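Local atomic coordinates of exopolyphosphatase (Cytophaga hutchinsonii, PDB entry 3MDQ), a protein that probably hydrolyses inorganic polyphosphate from the chain end, releasing orthophosphate, as a member of the Ppx/GppA phosphatase family within the actin-like ATPase clan. Residues A[133-138]-A[144-149]; A[167-172]-A[185-190]. One frame throughout, in Å; residues are numbered along the deposited sequence. Where two conformers were deposited one is given.

Interaction 1 (A[133-138]-A[144-149]); sequences SLAMDI and EFIIGN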
ATOM      1  N   SER A 133     -12.457  -0.289 -13.675  1.00  9.86           N
ATOM      2  CA  SER A 133     -11.046  -0.362 -13.385  1.00  9.91           C
ATOM      3  C   SER A 133     -10.811  -1.314 -12.217  1.00  9.14           C
ATOM      4  O   SER A 133     -11.604  -1.356 -11.272  1.00 10.27           O
ATOM      5  CB  SER A 133     -10.525   1.030 -13.018  1.00 11.03           C
ATOM      6  OG  SER A 133     -10.893   1.969 -14.068  1.00 11.64           O
ATOM      7  N   LEU A 134      -9.678  -2.028 -12.270  1.00  9.43           N
ATOM      8  CA  LEU A 134      -9.226  -2.831 -11.148  1.00  9.45           C
ATOM      9  C   LEU A 134      -8.082  -2.074 -10.504  1.00 10.31           C
ATOM     10  O   LEU A 134      -7.039  -1.803 -11.154  1.00  9.97           O
ATOM     11  CB  LEU A 134      -8.786  -4.223 -11.607  1.00  8.60           C
ATOM     12  CG  LEU A 134      -8.140  -5.107 -10.542  1.00 11.27           C
ATOM     13  CD1 LEU A 134      -9.117  -5.448  -9.393  1.00 11.88           C
ATOM     14  CD2 LEU A 134      -7.537  -6.404 -11.184  1.00 11.10           C
ATOM     15  N   ALA A 135      -8.240  -1.723  -9.226  1.00  8.23           N
ATOM     16  CA  ALA A 135      -7.163  -1.131  -8.455  1.00  8.39           C
ATOM     17  C   ALA A 135      -6.595  -2.142  -7.492  1.00 10.11           C
ATOM     18  O   ALA A 135      -7.346  -2.925  -6.914  1.00 10.06           O
ATOM     19  CB  ALA A 135      -7.675   0.128  -7.672  1.00  9.96           C
HETATM   20  N   MSE A 136      -5.266  -2.101  -7.322  1.00  8.94           N
HETATM   21  CA  MSE A 136      -4.579  -3.016  -6.416  1.00 10.48           C
HETATM   22  C   MSE A 136      -3.555  -2.291  -5.541  1.00 11.01           C
HETATM   23  O   MSE A 136      -2.765  -1.473  -6.031  1.00 10.21           O
HETATM   24  CB  MSE A 136      -3.950  -4.179  -7.185  1.00 14.36           C
HETATM   25  CG  MSE A 136      -2.920  -3.830  -8.118  1.00 14.38           C
HETATM   26 SE   MSE A 136      -2.207  -5.516  -8.981  0.75 13.75          SE
HETATM   27  CE  MSE A 136      -1.384  -6.410  -7.648  1.00 15.24           C
ATOM     28  N   ASP A 137      -3.622  -2.537  -4.236  1.00 10.59           N
ATOM     29  CA  ASP A 137      -2.723  -1.949  -3.256  1.00  9.95           C
ATOM     30  C   ASP A 137      -1.914  -3.066  -2.630  1.00 11.05           C
ATOM     31  O   ASP A 137      -2.479  -3.923  -1.970  1.00 10.87           O
ATOM     32  CB  ASP A 137      -3.487  -1.173  -2.195  1.00 10.61           C
ATOM     33  CG  ASP A 137      -2.550  -0.475  -1.217  1.00 14.31           C
ATOM     34  OD1 ASP A 137      -1.750  -1.165  -0.539  1.00 16.16           O
ATOM     35  OD2 ASP A 137      -2.592   0.778  -1.163  1.00 13.92           O
ATOM     36  N   ILE A 138      -0.619  -3.109  -2.916  1.00 10.38           N
ATOM     37  CA  ILE A 138       0.281  -4.118  -2.343  1.00 11.22           C
ATOM     38  C   ILE A 138       1.037  -3.553  -1.165  1.00 12.12           C
ATOM     39  O   ILE A 138       1.744  -2.525  -1.292  1.00 14.36           O
ATOM     40  CB  ILE A 138       1.322  -4.595  -3.355  1.00 13.96           C
ATOM     41  CG1 ILE A 138       0.626  -5.228  -4.554  1.00 13.73           C
ATOM     42  CG2 ILE A 138       2.240  -5.616  -2.681  1.00 16.38           C
ATOM     43  CD1 ILE A 138       1.623  -5.579  -5.681  1.00 17.50           C
ATOM     44  N   GLU A 144      -5.103  -5.403  -1.314  1.00  8.67           N
ATOM     45  CA  GLU A 144      -6.512  -5.081  -1.557  1.00  9.78           C
ATOM     46  C   GLU A 144      -6.746  -4.915  -3.061  1.00  9.37           C
ATOM     47  O   GLU A 144      -5.934  -4.291  -3.741  1.00  9.99           O
ATOM     48  CB  GLU A 144      -6.941  -3.799  -0.852  1.00 11.95           C
ATOM     49  CG  GLU A 144      -7.125  -3.902   0.656  1.00 12.50           C
ATOM     50  CD  GLU A 144      -5.847  -4.125   1.387  1.00 13.42           C
ATOM     51  OE1 GLU A 144      -4.951  -3.282   1.292  1.00 13.88           O
ATOM     52  OE2 GLU A 144      -5.739  -5.170   2.090  1.00 14.60           O
ATOM     53  N   PHE A 145      -7.851  -5.468  -3.524  1.00  8.93           N
ATOM     54  CA  PHE A 145      -8.293  -5.336  -4.885  1.00  7.84           C
ATOM     55  C   PHE A 145      -9.675  -4.724  -4.890  1.00  8.53           C
ATOM     56  O   PHE A 145     -10.539  -5.131  -4.079  1.00  9.02           O
ATOM     57  CB  PHE A 145      -8.371  -6.682  -5.558  1.00  7.97           C
ATOM     58  CG  PHE A 145      -7.042  -7.364  -5.758  1.00  8.25           C
ATOM     59  CD1 PHE A 145      -6.258  -7.061  -6.837  1.00  9.81           C
ATOM     60  CD2 PHE A 145      -6.618  -8.332  -4.870  1.00 11.04           C
ATOM     61  CE1 PHE A 145      -5.041  -7.688  -7.015  1.00  9.27           C
ATOM     62  CE2 PHE A 145      -5.422  -8.972  -5.067  1.00  9.64           C
ATOM     63  CZ  PHE A 145      -4.642  -8.668  -6.132  1.00  9.36           C
ATOM     64  N   ILE A 146      -9.884  -3.732  -5.757  1.00  7.94           N
ATOM     65  CA  ILE A 146     -11.166  -3.068  -5.881  1.00  7.96           C
ATOM     66  C   ILE A 146     -11.537  -2.910  -7.360  1.00  8.83           C
ATOM     67  O   ILE A 146     -10.680  -2.466  -8.159  1.00  8.88           O
ATOM     68  CB  ILE A 146     -11.178  -1.660  -5.238  1.00  7.68           C
ATOM     69  CG1 ILE A 146     -10.586  -1.653  -3.825  1.00  9.92           C
ATOM     70  CG2 ILE A 146     -12.609  -1.069  -5.253  1.00  9.27           C
ATOM     71  CD1 ILE A 146      -9.140  -1.259  -3.774  1.00  8.82           C
ATOM     72  N   ILE A 147     -12.771  -3.267  -7.741  1.00  7.79           N
ATOM     73  CA  ILE A 147     -13.262  -3.026  -9.078  1.00  7.47           C
ATOM     74  C   ILE A 147     -14.293  -1.921  -9.008  1.00  8.05           C
ATOM     75  O   ILE A 147     -15.213  -2.033  -8.239  1.00  9.01           O
ATOM     76  CB  ILE A 147     -13.831  -4.275  -9.731  1.00  8.49           C
ATOM     77  CG1 ILE A 147     -12.758  -5.346  -9.903  1.00  9.61           C
ATOM     78  CG2 ILE A 147     -14.509  -3.945 -11.084  1.00 11.02           C
ATOM     79  CD1 ILE A 147     -13.247  -6.706 -10.372  1.00 11.69           C
ATOM     80  N   GLY A 148     -14.084  -0.848  -9.764  1.00  9.50           N
ATOM     81  CA  GLY A 148     -15.011   0.268  -9.741  1.00  9.91           C
ATOM     82  C   GLY A 148     -14.699   1.318 -10.762  1.00  9.92           C
ATOM     83  O   GLY A 148     -13.944   1.096 -11.719  1.00 10.45           O
ATOM     84  N   ASN A 149     -15.291   2.498 -10.564  1.00 10.84           N
ATOM     85  CA  ASN A 149     -15.105   3.644 -11.475  1.00 10.26           C
ATOM     86  C   ASN A 149     -15.196   4.912 -10.681  1.00 11.25           C
ATOM     87  O   ASN A 149     -15.000   4.872  -9.493  1.00 10.89           O
ATOM     88  CB  ASN A 149     -16.119   3.575 -12.630  1.00 11.31           C
ATOM     89  CG  ASN A 149     -17.561   3.582 -12.141  1.00 11.72           C
ATOM     90  OD1 ASN A 149     -17.881   4.112 -11.087  1.00 12.10           O
ATOM     91  ND2 ASN A 149     -18.449   3.007 -12.943  1.00 19.59           N
TER

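Interaction 2 (A[167-172]-A[185-190]); sequences IDRFHV and HNYFDE. With SO4 (sulfate ion), chain G.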
ATOM      1  N   ILE A 167       7.354 -13.626   1.714  1.00  9.16           N
ATOM      2  CA  ILE A 167       8.761 -13.985   1.830  1.00  9.62           C
ATOM      3  C   ILE A 167       9.047 -14.750   3.137  1.00 11.39           C
ATOM      4  O   ILE A 167      10.079 -15.420   3.249  1.00 12.35           O
ATOM      5  CB  ILE A 167       9.728 -12.799   1.682  1.00  9.83           C
ATOM      6  CG1 ILE A 167       9.582 -11.772   2.806  1.00 10.38           C
ATOM      7  CG2 ILE A 167       9.542 -12.137   0.292  1.00 11.87           C
ATOM      8  CD1 ILE A 167      10.489 -10.624   2.685  1.00 14.01           C
ATOM      9  N   ASP A 168       8.169 -14.655   4.131  1.00 10.18           N
ATOM     10  CA  ASP A 168       8.352 -15.405   5.370  1.00 11.98           C
ATOM     11  C   ASP A 168       7.758 -16.779   5.307  1.00 11.73           C
ATOM     12  O   ASP A 168       8.269 -17.696   5.963  1.00 12.85           O
ATOM     13  CB  ASP A 168       7.726 -14.645   6.553  1.00 13.41           C
ATOM     14  CG  ASP A 168       8.532 -13.442   6.962  1.00 18.94           C
ATOM     15  OD1 ASP A 168       9.634 -13.199   6.420  1.00 21.19           O
ATOM     16  OD2 ASP A 168       8.057 -12.749   7.887  1.00 18.29           O
ATOM     17  N   ARG A 169       6.670 -16.948   4.564  1.00 11.57           N
ATOM     18  CA  ARG A 169       5.999 -18.234   4.507  1.00 14.79           C
ATOM     19  C   ARG A 169       6.615 -19.159   3.491  1.00 13.38           C
ATOM     20  O   ARG A 169       6.531 -20.394   3.669  1.00 14.49           O
ATOM     21  CB  ARG A 169       4.507 -18.060   4.257  1.00 17.03           C
ATOM     22  CG  ARG A 169       4.125 -17.688   2.916  1.00 24.05           C
ATOM     23  CD  ARG A 169       2.688 -17.030   2.919  1.00 33.39           C
ATOM     24  NE  ARG A 169       1.785 -17.663   3.893  1.00 34.93           N
ATOM     25  CZ  ARG A 169       1.141 -18.803   3.693  1.00 41.13           C
ATOM     26  NH1 ARG A 169       1.292 -19.458   2.545  1.00 46.16           N
ATOM     27  NH2 ARG A 169       0.348 -19.305   4.648  1.00 33.61           N
ATOM     28  N   PHE A 170       7.253 -18.577   2.467  1.00 12.46           N
ATOM     29  CA  PHE A 170       7.896 -19.317   1.402  1.00 12.80           C
ATOM     30  C   PHE A 170       9.393 -18.960   1.403  1.00 19.74           C
ATOM     31  O   PHE A 170       9.776 -17.858   1.820  1.00 19.91           O
ATOM     32  CB  PHE A 170       7.301 -18.972   0.063  1.00 14.87           C
ATOM     33  CG  PHE A 170       5.823 -19.260  -0.063  1.00 15.17           C
ATOM     34  CD1 PHE A 170       5.362 -20.570  -0.010  1.00 17.68           C
ATOM     35  CD2 PHE A 170       4.921 -18.272  -0.234  1.00 14.85           C
ATOM     36  CE1 PHE A 170       3.998 -20.850  -0.139  1.00 15.04           C
ATOM     37  CE2 PHE A 170       3.544 -18.560  -0.314  1.00 19.55           C
ATOM     38  CZ  PHE A 170       3.113 -19.857  -0.309  1.00 15.99           C
ATOM     39  N   HIS A 171      10.219 -19.903   0.987  1.00 15.27           N
ATOM     40  CA  HIS A 171      11.645 -19.633   0.764  1.00 14.51           C
ATOM     41  C   HIS A 171      11.859 -19.282  -0.703  1.00 14.28           C
ATOM     42  O   HIS A 171      11.953 -20.169  -1.581  1.00 15.59           O
ATOM     43  CB  HIS A 171      12.493 -20.818   1.146  1.00 16.33           C
ATOM     44  CG  HIS A 171      13.958 -20.595   0.924  1.00 21.38           C
ATOM     45  ND1 HIS A 171      14.877 -21.626   0.889  1.00 30.69           N
ATOM     46  CD2 HIS A 171      14.659 -19.458   0.692  1.00 29.92           C
ATOM     47  CE1 HIS A 171      16.083 -21.126   0.673  1.00 30.71           C
ATOM     48  NE2 HIS A 171      15.977 -19.815   0.543  1.00 26.38           N
ATOM     49  N   VAL A 172      11.943 -17.977  -0.981  1.00 13.77           N
ATOM     50  CA  VAL A 172      12.243 -17.498  -2.318  1.00 13.69           C
ATOM     51  C   VAL A 172      13.752 -17.292  -2.357  1.00 12.46           C
ATOM     52  O   VAL A 172      14.321 -16.673  -1.470  1.00 16.17           O
ATOM     53  CB  VAL A 172      11.556 -16.157  -2.584  1.00 15.00           C
ATOM     54  CG1 VAL A 172      11.860 -15.708  -4.004  1.00 19.04           C
ATOM     55  CG2 VAL A 172      10.006 -16.303  -2.311  1.00 19.73           C
ATOM     56  N   HIS A 185       3.262 -18.590  -8.396  0.60  9.58           N
ATOM     57  CA  HIS A 185       2.079 -18.553  -9.245  0.60  9.00           C
ATOM     58  C   HIS A 185       1.085 -19.674  -8.942  0.60  8.91           C
ATOM     59  O   HIS A 185      -0.134 -19.534  -9.161  0.60  9.79           O
ATOM     60  CB  HIS A 185       2.466 -18.518 -10.728  0.60 10.96           C
ATOM     61  CG  HIS A 185       3.075 -17.209 -11.145  0.60 10.93           C
ATOM     62  ND1 HIS A 185       2.321 -16.064 -11.310  0.60 13.63           N
ATOM     63  CD2 HIS A 185       4.358 -16.851 -11.378  0.60 21.32           C
ATOM     64  CE1 HIS A 185       3.119 -15.064 -11.626  0.60 15.44           C
ATOM     65  NE2 HIS A 185       4.355 -15.515 -11.690  0.60 18.88           N
ATOM     66  N   ASN A 186       1.590 -20.804  -8.451  1.00  8.27           N
ATOM     67  CA  ASN A 186       0.682 -21.833  -7.949  1.00  8.60           C
ATOM     68  C   ASN A 186      -0.070 -21.344  -6.729  1.00  8.99           C
ATOM     69  O   ASN A 186      -1.273 -21.555  -6.585  1.00  9.78           O
ATOM     70  CB  ASN A 186       1.475 -23.084  -7.611  1.00  8.44           C
ATOM     71  CG  ASN A 186       0.586 -24.209  -7.095  1.00  8.18           C
ATOM     72  OD1 ASN A 186      -0.223 -24.752  -7.849  1.00  9.37           O
ATOM     73  ND2 ASN A 186       0.779 -24.599  -5.837  1.00  8.56           N
ATOM     74  N   TYR A 187       0.630 -20.708  -5.817  1.00  7.12           N
ATOM     75  CA  TYR A 187      -0.028 -20.140  -4.633  1.00  8.40           C
ATOM     76  C   TYR A 187      -1.040 -19.086  -5.027  1.00  9.49           C
ATOM     77  O   TYR A 187      -2.177 -19.078  -4.524  1.00  9.48           O
ATOM     78  CB  TYR A 187       0.972 -19.556  -3.676  1.00  8.81           C
ATOM     79  CG  TYR A 187       0.385 -18.935  -2.439  1.00  8.40           C
ATOM     80  CD1 TYR A 187      -0.312 -19.691  -1.525  1.00 10.53           C
ATOM     81  CD2 TYR A 187       0.539 -17.594  -2.164  1.00  9.94           C
ATOM     82  CE1 TYR A 187      -0.829 -19.145  -0.364  1.00 11.74           C
ATOM     83  CE2 TYR A 187       0.028 -17.050  -1.004  1.00 13.19           C
ATOM     84  CZ  TYR A 187      -0.651 -17.812  -0.119  1.00 13.26           C
ATOM     85  OH  TYR A 187      -1.168 -17.283   1.040  1.00 19.08           O
ATOM     86  N   PHE A 188      -0.651 -18.189  -5.917  1.00  9.36           N
ATOM     87  CA  PHE A 188      -1.609 -17.162  -6.368  1.00  9.51           C
ATOM     88  C   PHE A 188      -2.860 -17.760  -7.048  1.00 11.02           C
ATOM     89  O   PHE A 188      -3.983 -17.272  -6.810  1.00 11.21           O
ATOM     90  CB  PHE A 188      -0.947 -16.124  -7.286  1.00 10.23           C
ATOM     91  CG  PHE A 188       0.191 -15.329  -6.647  1.00 10.17           C
ATOM     92  CD1 PHE A 188       0.181 -14.988  -5.286  1.00 11.19           C
ATOM     93  CD2 PHE A 188       1.247 -14.899  -7.436  1.00 11.42           C
ATOM     94  CE1 PHE A 188       1.229 -14.267  -4.757  1.00 12.46           C
ATOM     95  CE2 PHE A 188       2.279 -14.150  -6.903  1.00  9.96           C
ATOM     96  CZ  PHE A 188       2.273 -13.851  -5.581  1.00 13.50           C
ATOM     97  N   ASP A 189      -2.676 -18.814  -7.835  1.00  9.69           N
ATOM     98  CA  ASP A 189      -3.789 -19.548  -8.420  1.00 11.44           C
ATOM     99  C   ASP A 189      -4.781 -20.000  -7.346  1.00 11.93           C
ATOM    100  O   ASP A 189      -5.989 -19.948  -7.550  1.00 14.12           O
ATOM    101  CB  ASP A 189      -3.321 -20.803  -9.142  1.00 12.15           C
ATOM    102  CG  ASP A 189      -2.698 -20.550 -10.496  1.00 16.37           C
ATOM    103  OD1 ASP A 189      -2.827 -19.443 -11.065  1.00 15.63           O
ATOM    104  OD2 ASP A 189      -2.052 -21.486 -11.020  1.00 14.50           O
ATOM    105  N   GLU A 190      -4.284 -20.482  -6.209  1.00  9.74           N
ATOM    106  CA  GLU A 190      -5.139 -20.980  -5.136  1.00 11.81           C
ATOM    107  C   GLU A 190      -5.846 -19.841  -4.385  1.00 13.99           C
ATOM    108  O   GLU A 190      -7.032 -19.953  -4.054  1.00 18.28           O
ATOM    109  CB  GLU A 190      -4.312 -21.842  -4.165  1.00 12.86           C
ATOM    110  CG  GLU A 190      -3.800 -23.155  -4.769  1.00 13.19           C
ATOM    111  CD  GLU A 190      -4.914 -24.039  -5.302  1.00 19.56           C
ATOM    112  OE1 GLU A 190      -5.903 -24.208  -4.581  1.00 26.48           O
ATOM    113  OE2 GLU A 190      -4.827 -24.471  -6.470  1.00 22.44           O
TER
HETATM  114  S   SO4 G 320      19.081 -18.440  -0.997  0.70 21.55           S
HETATM  115  O1  SO4 G 320      19.137 -19.885  -0.730  0.70 23.12           O
HETATM  116  O2  SO4 G 320      17.850 -18.000  -0.310  0.70 27.95           O
HETATM  117  O3  SO4 G 320      19.149 -18.184  -2.397  0.70 16.03           O
HETATM  118  O4  SO4 G 320      20.224 -17.764  -0.376  0.70 29.15           O

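Interaction 1 (A[133-138]-A[144-149])
Phe145 and Met136, a selenomethionine here, lie side by side on one face of an antiparallel beta hairpin. They form a non-hydrogen-bonded pair. CB of Met136 is 3.7 Å from CE1 of Phe145, and the selenium stands 5.3 Å from the ring centroid, an oblique Met-aromatic contact. Phe145 CG lies anti to its carbonyl carbon (chi1 -67°), which swings the ring towards 133-138. On the same face CD1 of Leu134 meets CG1 of Ile147 at 3.7 Å. With an alanine at Phe145 the ring would be gone, and CB, SE and CE of Met136 would probably lose their apolar neighbour. Six backbone bonds tie the strands, among them Ala135 N to Ile146 O at 2.8 Å. The other face is looser. Ala135 CB is 4.4 Å from Ile146 CD1, and Asp137 OD1 faces Glu144 OE1 at 4.3 Å. The second oxygens bond outside the pair: Asp137 OD2 to Ser211 OG, Glu144 OE2 to Ser142 OG and Ser158 OG. A sulfate lies near Asp137. The whole contact is buried. Strands 153-159 and 206-210 flank the hairpin in the mixed sheet. Helix 267-286 covers the Phe145 face, and helix 111-125 covers the Ala135 and Ile146 face.

Interaction 2 (A[167-172]-A[185-190])
A T-shaped aromatic pair at the surface joins the end of helix 163-169 to helix 178-191. The edge of Phe170 points at the face of Tyr187. The ring centroids are 4.9 Å apart and the planes meet at 68°. CZ of Phe170 sits off-centre over that face, 3.6 Å from Tyr187 CG, while CE2 of Phe170 comes to 3.7 Å from Tyr187 CD2. CG of Tyr187 is anti to its backbone N (chi1 179°), and this carries the ring out to meet Phe170. The pair bridges two successive helices joined by a loop: Phe170 is the first residue to leave helical geometry after helix 163-169, and the chain then runs on into helix 178-191. Arg169, the last residue of the first helix, adds a second touch. Its guanidinium is tilted only 19° from the Tyr187 ring plane, but it lies towards the hydroxyl end. OH of Tyr187 stands over one guanidinium face, 3.6 Å from Arg169 NH1. Met183 and Met184 also pack on Phe170, and Leu166 and Ile161 on Tyr187. Further along, His171 NE2 gives a nearly straight bond of 2.7 Å to sulfate O2. That ion, probably from the crystallisation liquor, is held also by Asp174 N.

Interaction 1 is core and interaction 2 is surface. The first joins neighbouring strands of one sheet, so backbone bonds carry it and side chains add packing on both faces. The second links a helix end to another helix through side chains alone, mainly two aromatic rings. It also buries far less area, 137 against 493 Å². The two share no strand or helix and do not touch; the centres of interaction 1 and interaction 2 are about 21 Å apart. Helix 267-286 touches residues of both: Leu134 and Phe145 of interaction 1, and Ile167 and Phe188 from the segments of interaction 2. Acidic side chains are buried in 133-138/144-149, whereas the charged Arg169 of 167-172/185-190 is exposed.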